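Local coordinates for methylated-DNA--protein-cysteine methyltransferase (Thermococcus kodakarensis, PDB 1MGT) that repairs O6-methylguanine and O4-methylthymine in DNA by transferring the methyl group irreversibly to one of its own cysteines, a suicide reaction that inactivates the enzyme, at residues Glu5-Gly10 and Val14-Ile19; Gly48-Ser53 and Pro91-Val96; Ser79-Leu84 and Trp99-Val104. All coordinates share one frame; numbering follows the deposited sequence.

Contact 1 of 3, residues Glu5-Gly10 and Val14-Ile19; sequences EKFRVG and VWIGVI. With SO4 (sulfate ion), chain C.
Lys6 lies over the indole of Trp15, its partner in a non-hydrogen-bonded pair of the antiparallel hairpin formed by strands 2-9 and 12-20. CB of Lys6 stands 3.6 Å from the centroid of the Trp15 six-membered ring, almost on the ring normal, a CH-pi contact over one face. The rest of the aliphatic chain slants across the indole, with Lys6 CD 3.6 Å from Trp15 CZ2. This course follows from Lys6 CG being turned anti to the backbone N (chi1 159°) and from the extended chain beyond it, which carries the ammonium group past the ring. NZ of Lys6 donates to sulfate O1 at 2.6 Å, and Arg8 meets the same ion edge-on in its guanidinium plane, through NH2 to O1 and NH1 to O4.

The other face of the sheet is mostly apolar. Phe7 and Ile16 cross at about a right angle, and Ile16 CD1 comes within 3.9 Å of Phe7 CE1. Phe68 of helix 63-71 stacks with the Phe7 ring and also touches Ile16, so the helix covers this face. Between the strands, Glu5 pairs with Ile16 and Phe7 with Val14, each pair exchanging two backbone hydrogen bonds; Phe7 N reaches Val14 O at 2.8 Å.

Lysine suits its place because its methylenes can cover an aromatic face while its charge stays at the surface, and phenylalanine and isoleucine suit the buried side, packing on Phe68 with no polar group to satisfy. The sulfate, probably from the crystallisation liquor, is consistent with Lys6 and Arg8 forming a surface patch that can attract anions.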
loop_
_atom_site.group_PDB
_atom_site.type_symbol
_atom_site.label_atom_id
_atom_site.label_comp_id
_atom_site.label_asym_id
_atom_site.label_seq_id
_atom_site.Cartn_x
_atom_site.Cartn_y
_atom_site.Cartn_z
ATOM N N GLU A 5 -7.899 -2.805 12.674
ATOM C CA GLU A 5 -8.121 -4.173 13.132
ATOM C C GLU A 5 -6.781 -4.911 13.204
ATOM O O GLU A 5 -5.855 -4.609 12.454
ATOM C CB GLU A 5 -9.090 -4.906 12.198
ATOM C CG GLU A 5 -9.410 -6.308 12.635
ATOM C CD GLU A 5 -10.522 -6.989 11.878
ATOM O OE1 GLU A 5 -11.202 -6.353 11.052
ATOM O OE2 GLU A 5 -10.698 -8.218 12.110
ATOM N N LYS A 6 -6.698 -5.828 14.153
ATOM C CA LYS A 6 -5.448 -6.599 14.327
ATOM C C LYS A 6 -5.683 -7.996 13.781
ATOM O O LYS A 6 -6.806 -8.521 13.863
ATOM C CB LYS A 6 -5.146 -6.588 15.807
ATOM C CG LYS A 6 -4.252 -7.639 16.407
ATOM C CD LYS A 6 -4.364 -7.528 17.929
ATOM C CE LYS A 6 -3.548 -8.577 18.649
ATOM N NZ LYS A 6 -3.980 -8.607 20.085
ATOM N N PHE A 7 -4.671 -8.576 13.135
ATOM C CA PHE A 7 -4.790 -9.912 12.570
ATOM C C PHE A 7 -3.553 -10.715 12.978
ATOM O O PHE A 7 -2.463 -10.152 13.135
ATOM C CB PHE A 7 -4.793 -9.884 11.015
ATOM C CG PHE A 7 -5.990 -9.109 10.489
ATOM C CD1 PHE A 7 -5.907 -7.748 10.277
ATOM C CD2 PHE A 7 -7.180 -9.775 10.264
ATOM C CE1 PHE A 7 -7.030 -7.062 9.807
ATOM C CE2 PHE A 7 -8.296 -9.092 9.809
ATOM C CZ PHE A 7 -8.208 -7.720 9.589
ATOM N N ARG A 8 -3.719 -12.019 13.112
ATOM C CA ARG A 8 -2.568 -12.853 13.451
ATOM C C ARG A 8 -2.123 -13.614 12.188
ATOM O O ARG A 8 -2.954 -14.040 11.386
ATOM C CB ARG A 8 -2.982 -13.901 14.486
ATOM C CG ARG A 8 -3.248 -13.298 15.852
ATOM C CD ARG A 8 -3.388 -14.380 16.948
ATOM N NE ARG A 8 -3.823 -13.679 18.169
ATOM C CZ ARG A 8 -3.038 -12.991 18.967
ATOM N NH1 ARG A 8 -1.730 -12.872 18.770
ATOM N NH2 ARG A 8 -3.586 -12.380 20.027
ATOM N N VAL A 9 -0.834 -13.737 12.002
ATOM C CA VAL A 9 -0.263 -14.515 10.880
ATOM C C VAL A 9 0.784 -15.376 11.606
ATOM O O VAL A 9 1.918 -14.976 11.778
ATOM C CB VAL A 9 0.340 -13.728 9.743
ATOM C CG1 VAL A 9 0.833 -14.714 8.655
ATOM C CG2 VAL A 9 -0.680 -12.778 9.118
ATOM N N GLY A 10 0.306 -16.500 12.141
ATOM C CA GLY A 10 1.209 -17.361 12.923
ATOM C C GLY A 10 1.593 -16.569 14.187
ATOM O O GLY A 10 0.695 -16.100 14.904
ATOM N N VAL A 14 -0.287 -8.348 12.845
ATOM C CA VAL A 14 -0.273 -7.248 11.881
ATOM C C VAL A 14 -1.510 -6.361 12.149
ATOM O O VAL A 14 -2.617 -6.883 12.175
ATOM C CB VAL A 14 -0.376 -7.749 10.423
ATOM C CG1 VAL A 14 -0.440 -6.594 9.449
ATOM C CG2 VAL A 14 0.862 -8.608 10.085
ATOM N N TRP A 15 -1.286 -5.070 12.281
ATOM C CA TRP A 15 -2.381 -4.117 12.493
ATOM C C TRP A 15 -2.662 -3.424 11.154
ATOM O O TRP A 15 -1.688 -3.002 10.522
ATOM C CB TRP A 15 -1.903 -3.037 13.489
ATOM C CG TRP A 15 -1.913 -3.554 14.904
ATOM C CD1 TRP A 15 -0.943 -4.242 15.553
ATOM C CD2 TRP A 15 -3.001 -3.402 15.825
ATOM N NE1 TRP A 15 -1.355 -4.542 16.832
ATOM C CE2 TRP A 15 -2.609 -4.033 17.027
ATOM C CE3 TRP A 15 -4.258 -2.799 15.734
ATOM C CZ2 TRP A 15 -3.443 -4.063 18.141
ATOM C CZ3 TRP A 15 -5.085 -2.838 16.855
ATOM C CH2 TRP A 15 -4.665 -3.471 18.034
ATOM N N ILE A 16 -3.904 -3.323 10.743
ATOM C CA ILE A 16 -4.221 -2.671 9.470
ATOM C C ILE A 16 -5.214 -1.524 9.741
ATOM O O ILE A 16 -6.174 -1.748 10.476
ATOM C CB ILE A 16 -4.802 -3.677 8.473
ATOM C CG1 ILE A 16 -3.733 -4.720 8.052
ATOM C CG2 ILE A 16 -5.322 -2.986 7.215
ATOM C CD1 ILE A 16 -4.354 -5.861 7.234
ATOM N N GLY A 17 -4.944 -0.362 9.143
ATOM C CA GLY A 17 -5.842 0.789 9.358
ATOM C C GLY A 17 -6.315 1.239 7.974
ATOM O O GLY A 17 -5.494 1.247 7.052
ATOM N N VAL A 18 -7.585 1.547 7.805
ATOM C CA VAL A 18 -8.115 1.982 6.524
ATOM C C VAL A 18 -8.911 3.297 6.716
ATOM O O VAL A 18 -9.788 3.336 7.579
ATOM C CB VAL A 18 -9.048 0.934 5.893
ATOM C CG1 VAL A 18 -9.555 1.424 4.526
ATOM C CG2 VAL A 18 -8.342 -0.417 5.694
ATOM N N ILE A 19 -8.499 4.305 5.990
ATOM C CA ILE A 19 -9.191 5.603 6.017
ATOM C C ILE A 19 -10.170 5.503 4.859
ATOM O O ILE A 19 -9.771 5.126 3.733
ATOM C CB ILE A 19 -8.228 6.760 5.794
ATOM C CG1 ILE A 19 -7.105 6.745 6.859
ATOM C CG2 ILE A 19 -9.018 8.062 5.783
ATOM C CD1 ILE A 19 -6.077 7.861 6.641
HETATM S S SO4 C . -0.994 -10.168 21.409
HETATM O O1 SO4 C . -2.470 -10.325 21.367
HETATM O O2 SO4 C . -0.520 -10.232 22.834
HETATM O O3 SO4 C . -0.569 -8.865 20.822
HETATM O O4 SO4 C . -0.328 -11.276 20.640
#

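Contact 2 of 3, residues Gly48-Ser53 and Pro91-Val96; sequences GKRGVS and PFEKKV. With SO4 (sulfate ion), chain D.
Arg50 and Glu93 meet head-on because each sets its CG beside its own backbone N (chi1 -79° in Arg50, -69° in Glu93) and then runs out extended, the two chains coming from opposite directions. The result is a bidentate, end-on salt bridge joining the end of helix 33-49 to the first turn of helix 91-103, and so the N-terminal part of the protein to its DNA-binding part. Long side chains are needed here, since the CA atoms of Arg50 and Glu93 are 13.1 Å apart.

Guanidinium and carboxylate are nearly coplanar, 5° apart. Arg50 NH1 donates to Glu93 OE1 at 2.7 Å and Arg50 NH2 to Glu93 OE2 at 2.8 Å, both nearly straight and both using the syn lone pairs of the carboxylate. Glu93 is buried, and OE1 accepts a further bond from Thr90 N, three residues earlier, which ties the bridge to the start of its helix. Such pairing would be expected to keep the glutamate ionised. On the arginine side, helix 33-49 ends in a Schellman motif: Gly51, with positive phi, is the C-prime residue, a backbone shape that glycine adopts readily; Val52 N bonds to Leu47 O and Gly51 N to Gly48 O.

Every N-H of the arginine head is used. NH1 also donates to Gly88 O, while the remaining edge faces a sulfate, probably from the crystallisation liquor, which Arg132 NE binds as well. Arg50 NE reaches sulfate O1 at 2.9 Å, and Arg50 NH2, already bonded to Glu93, reaches sulfate O4 at 2.6 Å.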
loop_
_atom_site.group_PDB
_atom_site.type_symbol
_atom_site.label_atom_id
_atom_site.label_comp_id
_atom_site.label_asym_id
_atom_site.label_seq_id
_atom_site.Cartn_x
_atom_site.Cartn_y
_atom_site.Cartn_z
ATOM N N GLY A 48 -4.266 15.329 3.162
ATOM C CA GLY A 48 -4.878 16.656 3.466
ATOM C C GLY A 48 -4.137 17.740 2.693
ATOM O O GLY A 48 -4.760 18.675 2.189
ATOM N N LYS A 49 -2.811 17.661 2.542
ATOM C CA LYS A 49 -2.053 18.647 1.789
ATOM C C LYS A 49 -2.387 18.582 0.299
ATOM O O LYS A 49 -2.047 19.502 -0.472
ATOM C CB LYS A 49 -0.546 18.456 2.027
ATOM C CG LYS A 49 -0.124 19.028 3.395
ATOM C CD LYS A 49 0.371 20.451 3.223
ATOM C CE LYS A 49 -0.264 21.422 4.208
ATOM N NZ LYS A 49 -0.086 21.000 5.623
ATOM N N ARG A 50 -3.019 17.504 -0.148
ATOM C CA ARG A 50 -3.421 17.366 -1.543
ATOM C C ARG A 50 -4.894 17.677 -1.737
ATOM O O ARG A 50 -5.477 17.432 -2.789
ATOM C CB ARG A 50 -3.053 16.011 -2.138
ATOM C CG ARG A 50 -1.530 16.075 -2.498
ATOM C CD ARG A 50 -1.197 14.799 -3.237
ATOM N NE ARG A 50 0.208 14.804 -3.681
ATOM C CZ ARG A 50 0.568 13.825 -4.554
ATOM N NH1 ARG A 50 -0.330 12.944 -4.942
ATOM N NH2 ARG A 50 1.827 13.807 -4.967
ATOM N N GLY A 51 -5.504 18.285 -0.701
ATOM C CA GLY A 51 -6.887 18.677 -0.742
ATOM C C GLY A 51 -7.927 17.657 -0.431
ATOM O O GLY A 51 -9.125 17.868 -0.705
ATOM N N VAL A 52 -7.579 16.510 0.143
ATOM C CA VAL A 52 -8.536 15.476 0.472
ATOM C C VAL A 52 -9.125 15.717 1.872
ATOM O O VAL A 52 -8.363 16.028 2.779
ATOM C CB VAL A 52 -7.842 14.087 0.449
ATOM C CG1 VAL A 52 -8.841 12.993 0.769
ATOM C CG2 VAL A 52 -7.217 13.898 -0.946
ATOM N N SER A 53 -10.432 15.611 1.997
ATOM C CA SER A 53 -11.086 15.804 3.299
ATOM C C SER A 53 -11.095 14.470 4.039
ATOM O O SER A 53 -11.669 13.520 3.510
ATOM C CB SER A 53 -12.544 16.258 3.052
ATOM O OG SER A 53 -12.439 17.585 2.541
ATOM N N PRO A 91 -2.583 11.932 -11.878
ATOM C CA PRO A 91 -2.794 11.069 -13.023
ATOM C C PRO A 91 -1.562 10.173 -13.258
ATOM O O PRO A 91 -1.755 8.986 -13.564
ATOM C CB PRO A 91 -3.005 12.046 -14.182
ATOM C CG PRO A 91 -3.522 13.302 -13.516
ATOM C CD PRO A 91 -2.733 13.381 -12.219
ATOM N N PHE A 92 -0.364 10.695 -13.114
ATOM C CA PHE A 92 0.858 9.911 -13.301
ATOM C C PHE A 92 0.924 8.803 -12.237
ATOM O O PHE A 92 1.142 7.636 -12.496
ATOM C CB PHE A 92 2.123 10.744 -13.196
ATOM C CG PHE A 92 3.379 9.912 -13.155
ATOM C CD1 PHE A 92 3.748 9.194 -14.293
ATOM C CD2 PHE A 92 4.203 9.885 -12.060
ATOM C CE1 PHE A 92 4.904 8.440 -14.282
ATOM C CE2 PHE A 92 5.352 9.126 -12.040
ATOM C CZ PHE A 92 5.696 8.401 -13.159
ATOM N N GLU A 93 0.751 9.218 -10.955
ATOM C CA GLU A 93 0.788 8.217 -9.890
ATOM C C GLU A 93 -0.226 7.127 -10.119
ATOM O O GLU A 93 0.066 5.945 -9.940
ATOM C CB GLU A 93 0.560 8.901 -8.514
ATOM C CG GLU A 93 1.746 9.786 -8.122
ATOM C CD GLU A 93 1.378 10.823 -7.062
ATOM O OE1 GLU A 93 0.191 10.871 -6.659
ATOM O OE2 GLU A 93 2.286 11.574 -6.646
ATOM N N LYS A 94 -1.454 7.461 -10.510
ATOM C CA LYS A 94 -2.487 6.493 -10.759
ATOM C C LYS A 94 -2.061 5.493 -11.846
ATOM O O LYS A 94 -2.314 4.298 -11.687
ATOM C CB LYS A 94 -3.794 7.149 -11.225
ATOM C CG LYS A 94 -4.921 6.163 -11.532
ATOM C CD LYS A 94 -6.254 6.939 -11.534
ATOM C CE LYS A 94 -7.412 5.976 -11.803
ATOM N NZ LYS A 94 -8.602 6.740 -12.294
ATOM N N LYS A 95 -1.457 6.015 -12.895
ATOM C CA LYS A 95 -0.990 5.172 -14.018
ATOM C C LYS A 95 0.030 4.162 -13.520
ATOM O O LYS A 95 -0.035 2.967 -13.830
ATOM C CB LYS A 95 -0.404 6.049 -15.113
ATOM C CG LYS A 95 0.264 5.349 -16.299
ATOM C CD LYS A 95 1.134 6.385 -17.031
ATOM C CE LYS A 95 1.730 5.854 -18.321
ATOM N NZ LYS A 95 2.955 6.653 -18.700
ATOM N N VAL A 96 0.965 4.643 -12.709
ATOM C CA VAL A 96 1.974 3.727 -12.153
ATOM C C VAL A 96 1.312 2.699 -11.255
ATOM O O VAL A 96 1.573 1.482 -11.366
ATOM C CB VAL A 96 3.052 4.519 -11.399
ATOM C CG1 VAL A 96 3.960 3.602 -10.577
ATOM C CG2 VAL A 96 3.856 5.403 -12.338
HETATM S S SO4 D . 3.454 16.263 -2.997
HETATM O O1 SO4 D . 2.077 16.828 -2.844
HETATM O O2 SO4 D . 3.716 15.255 -1.917
HETATM O O3 SO4 D . 4.462 17.372 -2.892
HETATM O O4 SO4 D . 3.607 15.602 -4.333
#

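Contact 3 of 3, residues Ser79-Leu84 and Trp99-Val104; sequences SFLREL and WLTKNV
Leu81 meets Thr101 and Lys102 while neither nearby aromatic ring takes part, each being occupied by neighbours in its own segment: the Phe80 ring has CG of Glu83 over the centre of one face and CD2 of Leu84 in plane at its edge, and the Trp99 indole has ND2 of Asn103 above one face, displaced toward the rim. The arrangement is a loop packed by a single leucine onto the last turn of helix 91-103. Phe80 turns the other way, onto Lys66, Val67 and Val70 of helix 63-71, so the loop is held between two helices. At the helix end, the carbonyl of Trp99 accepts two bonds from Asn103, one from the backbone N at 2.8 Å and one from the side-chain ND2 at 3.0 Å, the second bent and tilted from the carbonyl plane. Asparagine suits this position because its short amide can fold back on the turn.

Across the contact no hydrogen bond forms; the attraction is apolar. Leu81 and Thr101 reach toward each other tip to tip, CD1 of Leu81 lying 3.7 Å from CG2 of Thr101. Threonine serves both needs: with chi1 at -57°, its methyl is anti to the backbone N and faces the leucine, while OG1 sits beside that N and bonds to Tyr97 O one turn back. Thr101 also touches Pro140, next to Cys141, the presumed methyl-accepting nucleophile, whose side chain is about 8 Å from that of Thr101. The leucine itself is away from staggered geometry (chi1 -108°, chi2 16°), a probably strained conformation. Its second branch meets the extended Lys102 chain at about a right angle, with Leu81 CD2 3.9 Å from Lys102 CE.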
loop_
_atom_site.group_PDB
_atom_site.type_symbol
_atom_site.label_atom_id
_atom_site.label_comp_id
_atom_site.label_asym_id
_atom_site.label_seq_id
_atom_site.Cartn_x
_atom_site.Cartn_y
_atom_site.Cartn_z
ATOM N N SER A 79 -8.276 -7.148 -8.038
ATOM C CA SER A 79 -9.714 -7.109 -7.715
ATOM C C SER A 79 -10.034 -6.039 -6.689
ATOM O O SER A 79 -11.206 -5.688 -6.543
ATOM C CB SER A 79 -10.206 -8.472 -7.243
ATOM O OG SER A 79 -9.546 -8.832 -6.051
ATOM N N PHE A 80 -9.026 -5.478 -6.013
ATOM C CA PHE A 80 -9.273 -4.433 -5.016
ATOM C C PHE A 80 -9.262 -3.048 -5.643
ATOM O O PHE A 80 -9.699 -2.087 -5.000
ATOM C CB PHE A 80 -8.215 -4.492 -3.912
ATOM C CG PHE A 80 -8.607 -3.834 -2.605
ATOM C CD1 PHE A 80 -9.169 -4.581 -1.588
ATOM C CD2 PHE A 80 -8.407 -2.489 -2.393
ATOM C CE1 PHE A 80 -9.527 -3.986 -0.389
ATOM C CE2 PHE A 80 -8.750 -1.876 -1.198
ATOM C CZ PHE A 80 -9.320 -2.637 -0.193
ATOM N N LEU A 81 -8.808 -2.905 -6.897
ATOM C CA LEU A 81 -8.755 -1.595 -7.536
ATOM C C LEU A 81 -10.079 -0.831 -7.495
ATOM O O LEU A 81 -10.061 0.376 -7.278
ATOM C CB LEU A 81 -8.330 -1.724 -8.999
ATOM C CG LEU A 81 -6.992 -1.303 -9.527
ATOM C CD1 LEU A 81 -5.889 -1.056 -8.536
ATOM C CD2 LEU A 81 -6.511 -2.300 -10.621
ATOM N N ARG A 82 -11.214 -1.480 -7.687
ATOM C CA ARG A 82 -12.508 -0.810 -7.673
ATOM C C ARG A 82 -12.901 -0.205 -6.328
ATOM O O ARG A 82 -13.801 0.642 -6.291
ATOM C CB ARG A 82 -13.583 -1.851 -8.076
ATOM C CG ARG A 82 -13.320 -3.176 -7.399
ATOM C CD ARG A 82 -14.236 -3.484 -6.239
ATOM N NE ARG A 82 -15.327 -4.379 -6.616
ATOM C CZ ARG A 82 -16.241 -4.183 -7.546
ATOM N NH1 ARG A 82 -17.183 -5.115 -7.770
ATOM N NH2 ARG A 82 -16.269 -3.084 -8.284
ATOM N N GLU A 83 -12.268 -0.624 -5.244
ATOM C CA GLU A 83 -12.578 -0.080 -3.927
ATOM C C GLU A 83 -11.807 1.211 -3.639
ATOM O O GLU A 83 -12.125 1.894 -2.659
ATOM C CB GLU A 83 -12.182 -1.075 -2.836
ATOM C CG GLU A 83 -12.637 -2.500 -3.024
ATOM C CD GLU A 83 -14.085 -2.714 -2.632
ATOM O OE1 GLU A 83 -14.756 -1.728 -2.258
ATOM O OE2 GLU A 83 -14.536 -3.874 -2.709
ATOM N N LEU A 84 -10.810 1.537 -4.444
ATOM C CA LEU A 84 -9.981 2.716 -4.237
ATOM C C LEU A 84 -10.556 4.000 -4.765
ATOM O O LEU A 84 -10.998 4.056 -5.916
ATOM C CB LEU A 84 -8.587 2.487 -4.886
ATOM C CG LEU A 84 -7.887 1.208 -4.404
ATOM C CD1 LEU A 84 -6.545 1.031 -5.120
ATOM C CD2 LEU A 84 -7.672 1.229 -2.894
ATOM N N TRP A 99 -0.683 0.072 -13.301
ATOM C CA TRP A 99 0.163 -0.886 -14.084
ATOM C C TRP A 99 0.781 -1.909 -13.173
ATOM O O TRP A 99 0.814 -3.121 -13.422
ATOM C CB TRP A 99 1.232 -0.102 -14.864
ATOM C CG TRP A 99 1.917 -0.986 -15.889
ATOM C CD1 TRP A 99 1.540 -1.124 -17.199
ATOM C CD2 TRP A 99 3.041 -1.843 -15.681
ATOM N NE1 TRP A 99 2.390 -2.022 -17.833
ATOM C CE2 TRP A 99 3.311 -2.474 -16.929
ATOM C CE3 TRP A 99 3.860 -2.134 -14.602
ATOM C CZ2 TRP A 99 4.361 -3.381 -17.092
ATOM C CZ3 TRP A 99 4.904 -3.041 -14.753
ATOM C CH2 TRP A 99 5.138 -3.632 -16.007
ATOM N N LEU A 100 1.329 -1.429 -12.049
ATOM C CA LEU A 100 1.955 -2.286 -11.056
ATOM C C LEU A 100 0.981 -3.325 -10.528
ATOM O O LEU A 100 1.287 -4.527 -10.394
ATOM C CB LEU A 100 2.448 -1.379 -9.902
ATOM C CG LEU A 100 3.124 -2.068 -8.739
ATOM C CD1 LEU A 100 4.423 -2.755 -9.237
ATOM C CD2 LEU A 100 3.445 -1.067 -7.630
ATOM N N THR A 101 -0.244 -2.893 -10.193
ATOM C CA THR A 101 -1.234 -3.796 -9.651
ATOM C C THR A 101 -1.716 -4.846 -10.628
ATOM O O THR A 101 -1.964 -5.997 -10.261
ATOM C CB THR A 101 -2.457 -2.968 -9.130
ATOM O OG1 THR A 101 -1.925 -2.018 -8.156
ATOM C CG2 THR A 101 -3.429 -3.878 -8.404
ATOM N N LYS A 102 -1.871 -4.472 -11.895
ATOM C CA LYS A 102 -2.361 -5.425 -12.883
ATOM C C LYS A 102 -1.251 -6.299 -13.461
ATOM O O LYS A 102 -1.545 -7.409 -13.925
ATOM C CB LYS A 102 -2.957 -4.628 -14.070
ATOM C CG LYS A 102 -4.345 -4.070 -13.751
ATOM C CD LYS A 102 -4.926 -3.326 -14.951
ATOM C CE LYS A 102 -6.024 -2.374 -14.458
ATOM N NZ LYS A 102 -6.961 -1.984 -15.556
ATOM N N ASN A 103 -0.015 -5.792 -13.464
ATOM C CA ASN A 103 1.024 -6.612 -14.109
ATOM C C ASN A 103 2.088 -7.249 -13.272
ATOM O O ASN A 103 2.724 -8.203 -13.795
ATOM C CB ASN A 103 1.712 -5.685 -15.163
ATOM C CG ASN A 103 0.733 -5.297 -16.248
ATOM O OD1 ASN A 103 0.325 -6.151 -17.037
ATOM N ND2 ASN A 103 0.334 -4.030 -16.278
ATOM N N VAL A 104 2.368 -6.794 -12.070
ATOM C CA VAL A 104 3.416 -7.395 -11.235
ATOM C C VAL A 104 2.728 -8.362 -10.288
ATOM O O VAL A 104 2.147 -7.977 -9.269
ATOM C CB VAL A 104 4.254 -6.328 -10.534
ATOM C CG1 VAL A 104 5.419 -6.935 -9.768
ATOM C CG2 VAL A 104 4.826 -5.376 -11.617
#

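In the fold
Contact 1 comes first along the chain and closes before the others open; it is confined to the hairpin of strands 2-9 and 12-20 in the N-terminal part. Contacts 2 and 3 interleave in sequence, and both end on helix 91-103, which contact 2 meets at its start and contact 3 at its finish, their centres about 16 Å apart. Contact 1 lies on the opposite side of the chain's centre from contact 2, about 25 Å between centres, and its centre is about 20 Å from that of contact 3. Contact 1 thus joins two of the three strands of the N-terminal sheet, while the other two tie N-terminal segments to the DNA-binding part that carries Cys141.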